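Local coordinates for protein HTH-type dhaKLM operon transcriptional activator DhaS (PDB 2IU5) that activates transcription of the dhaKLM operon in complex with DhaQ upon activation by dihydroxyacetone, and binds an inverted repeat partially overlapping the -35 promoter sequence, at residues I12-I17 with Y51-N56. The protein carries 1 engineered substitution. Residues are numbered along the deposited sequence; the frame is centred on the assembly and turned at random.
Sequences IITQKI and YNYFQN
The Y53 ring carries N52 CB over one face, 3.7 Å above its plane and displaced toward the ring's border, while Q15 and T14 meet it obliquely, each along its own half. The neighbouring F54 ring has Y53 CB over one face, again near the border, and its far end, CZ, points at the Q15 chain. This contact belongs to the TetR-type DNA-binding domain: the first turn of helix 13-28 packs against the loop that links helix 36-43 to helix 57-73, at the end of the predicted helix-turn-helix motif.

Glutamine suits its place because its flexible methylenes pack on both rings while its flat amide lies against the tyrosine. Q15 CG sits between the rings, 3.8 Å from Y53 CD1 and 4.0 Å from F54 CZ, and the bend at chi2 (92°) lays the amide across the CD1/CE1 side of Y53. There NE2 comes to 3.3 Å from Y53 CD1, with amide and ring planes 40° apart, too inclined for a flat stack. Phenylalanine fits this buried spot, since its ring also packs edge-to-face with W63 and touches L60, tying the loop to helices 13-28 and 57-73.

Tyrosine offers a broad ring that takes Q15 on its CD1 side and T14 on its CE2 side at once. With CG2 anti to the backbone N, T14, small and branched, turns its methyl to that ring. Replacing Y53 by an alanine would probably leave the Q15 amide without its aromatic support and open a gap beside the T14 methyl. The hydroxyls remain apart, T14 OG1 lying 3.8 Å from Y53 OH, whereas T14 CG2 approaches Y53 CE2 to 3.5 Å.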
loop_
_atom_site.group_PDB
_atom_site.type_symbol
_atom_site.label_atom_id
_atom_site.label_comp_id
_atom_site.label_asym_id
_atom_site.label_seq_id
_atom_site.Cartn_x
_atom_site.Cartn_y
_atom_site.Cartn_z
ATOM N N ILE A 12 -18.044 -13.489 -25.598
ATOM C CA ILE A 12 -16.811 -14.089 -25.082
ATOM C C ILE A 12 -16.969 -15.506 -24.522
ATOM O O ILE A 12 -16.238 -15.880 -23.623
ATOM C CB ILE A 12 -16.102 -13.162 -24.070
ATOM C CG1 ILE A 12 -17.051 -12.727 -22.973
ATOM C CG2 ILE A 12 -15.563 -11.921 -24.780
ATOM C CD1 ILE A 12 -16.337 -12.087 -21.785
ATOM N N ILE A 13 -17.917 -16.268 -25.063
ATOM C CA ILE A 13 -18.302 -17.563 -24.510
ATOM C C ILE A 13 -17.074 -18.479 -24.446
ATOM O O ILE A 13 -16.752 -19.047 -23.399
ATOM C CB ILE A 13 -19.398 -18.196 -25.382
ATOM C CG1 ILE A 13 -20.696 -17.391 -25.294
ATOM C CG2 ILE A 13 -19.583 -19.676 -25.041
ATOM C CD1 ILE A 13 -21.715 -17.773 -26.374
ATOM N N THR A 14 -16.378 -18.618 -25.571
ATOM C CA THR A 14 -15.286 -19.585 -25.622
ATOM C C THR A 14 -14.120 -19.137 -24.760
ATOM O O THR A 14 -13.517 -19.942 -24.061
ATOM C CB THR A 14 -14.814 -19.833 -27.069
ATOM O OG1 THR A 14 -15.913 -20.323 -27.849
ATOM C CG2 THR A 14 -13.685 -20.860 -27.095
ATOM N N GLN A 15 -13.802 -17.849 -24.809
ATOM C CA GLN A 15 -12.759 -17.309 -23.944
ATOM C C GLN A 15 -13.016 -17.626 -22.483
ATOM O O GLN A 15 -12.089 -17.990 -21.753
ATOM C CB GLN A 15 -12.585 -15.797 -24.124
ATOM C CG GLN A 15 -12.123 -15.402 -25.524
ATOM C CD GLN A 15 -13.269 -15.085 -26.474
ATOM O OE1 GLN A 15 -14.309 -15.741 -26.473
ATOM N NE2 GLN A 15 -13.083 -14.066 -27.302
ATOM N N LYS A 16 -14.274 -17.485 -22.058
ATOM C CA LYS A 16 -14.611 -17.716 -20.659
ATOM C C LYS A 16 -14.417 -19.175 -20.274
ATOM O O LYS A 16 -13.981 -19.467 -19.154
ATOM C CB LYS A 16 -16.028 -17.210 -20.336
ATOM C CG LYS A 16 -16.047 -15.706 -20.220
ATOM C CD LYS A 16 -17.429 -15.166 -19.865
ATOM C CE LYS A 16 -17.246 -14.162 -18.728
ATOM N NZ LYS A 16 -18.483 -13.812 -17.967
ATOM N N ILE A 17 -14.737 -20.080 -21.196
ATOM C CA ILE A 17 -14.547 -21.513 -20.962
ATOM C C ILE A 17 -13.061 -21.843 -20.831
ATOM O O ILE A 17 -12.642 -22.577 -19.922
ATOM C CB ILE A 17 -15.230 -22.327 -22.068
ATOM C CG1 ILE A 17 -16.744 -22.139 -22.026
ATOM C CG2 ILE A 17 -14.860 -23.810 -21.969
ATOM C CD1 ILE A 17 -17.402 -22.732 -23.244
ATOM N N TYR A 51 -6.070 -20.837 -30.345
ATOM C CA TYR A 51 -5.333 -19.823 -31.114
ATOM C C TYR A 51 -6.197 -18.857 -31.912
ATOM O O TYR A 51 -5.711 -17.894 -32.537
ATOM C CB TYR A 51 -4.317 -20.573 -31.994
ATOM C CG TYR A 51 -3.355 -21.267 -31.069
ATOM C CD1 TYR A 51 -2.336 -20.552 -30.441
ATOM C CD2 TYR A 51 -3.467 -22.625 -30.815
ATOM C CE1 TYR A 51 -1.449 -21.190 -29.577
ATOM C CE2 TYR A 51 -2.582 -23.267 -29.952
ATOM C CZ TYR A 51 -1.580 -22.538 -29.346
ATOM O OH TYR A 51 -0.694 -23.158 -28.490
ATOM N N ASN A 52 -7.502 -19.097 -31.897
ATOM C CA ASN A 52 -8.410 -18.087 -32.416
ATOM C C ASN A 52 -8.463 -16.928 -31.435
ATOM O O ASN A 52 -8.956 -15.861 -31.791
ATOM C CB ASN A 52 -9.798 -18.680 -32.596
ATOM C CG ASN A 52 -9.909 -19.511 -33.862
ATOM O OD1 ASN A 52 -10.569 -20.545 -33.880
ATOM N ND2 ASN A 52 -9.260 -19.058 -34.924
ATOM N N TYR A 53 -7.959 -17.134 -30.219
ATOM C CA TYR A 53 -8.174 -16.179 -29.131
ATOM C C TYR A 53 -6.906 -15.726 -28.408
ATOM O O TYR A 53 -6.802 -14.564 -28.029
ATOM C CB TYR A 53 -9.156 -16.743 -28.110
ATOM C CG TYR A 53 -10.464 -17.160 -28.733
ATOM C CD1 TYR A 53 -11.390 -16.210 -29.147
ATOM C CD2 TYR A 53 -10.771 -18.505 -28.913
ATOM C CE1 TYR A 53 -12.596 -16.599 -29.723
ATOM C CE2 TYR A 53 -11.972 -18.901 -29.488
ATOM C CZ TYR A 53 -12.867 -17.952 -29.884
ATOM O OH TYR A 53 -14.057 -18.365 -30.454
ATOM N N PHE A 54 -5.947 -16.626 -28.212
ATOM C CA PHE A 54 -4.760 -16.309 -27.421
ATOM C C PHE A 54 -3.541 -16.937 -28.045
ATOM O O PHE A 54 -3.649 -18.015 -28.609
ATOM C CB PHE A 54 -4.888 -16.867 -26.014
ATOM C CG PHE A 54 -6.139 -16.427 -25.314
ATOM C CD1 PHE A 54 -6.263 -15.117 -24.874
ATOM C CD2 PHE A 54 -7.174 -17.320 -25.103
ATOM C CE1 PHE A 54 -7.423 -14.706 -24.227
ATOM C CE2 PHE A 54 -8.335 -16.909 -24.454
ATOM C CZ PHE A 54 -8.445 -15.597 -24.021
ATOM N N GLN A 55 -2.395 -16.265 -27.937
ATOM C CA GLN A 55 -1.157 -16.788 -28.504
ATOM C C GLN A 55 -0.487 -17.792 -27.561
ATOM O O GLN A 55 0.238 -18.690 -27.996
ATOM C CB GLN A 55 -0.189 -15.640 -28.799
ATOM C CG GLN A 55 1.051 -16.078 -29.544
ATOM C CD GLN A 55 1.941 -14.907 -29.895
ATOM O OE1 GLN A 55 1.491 -13.892 -30.447
ATOM N NE2 GLN A 55 3.222 -15.039 -29.577
ATOM N N ASN A 56 -0.735 -17.622 -26.265
ATOM C CA ASN A 56 -0.052 -18.382 -25.244
ATOM C C ASN A 56 -0.675 -18.100 -23.884
ATOM O O ASN A 56 -1.627 -17.318 -23.777
ATOM C CB ASN A 56 1.443 -18.081 -25.255
ATOM C CG ASN A 56 1.740 -16.593 -25.042
ATOM O OD1 ASN A 56 1.180 -16.004 -24.128
ATOM N ND2 ASN A 56 2.600 -16.007 -25.857
#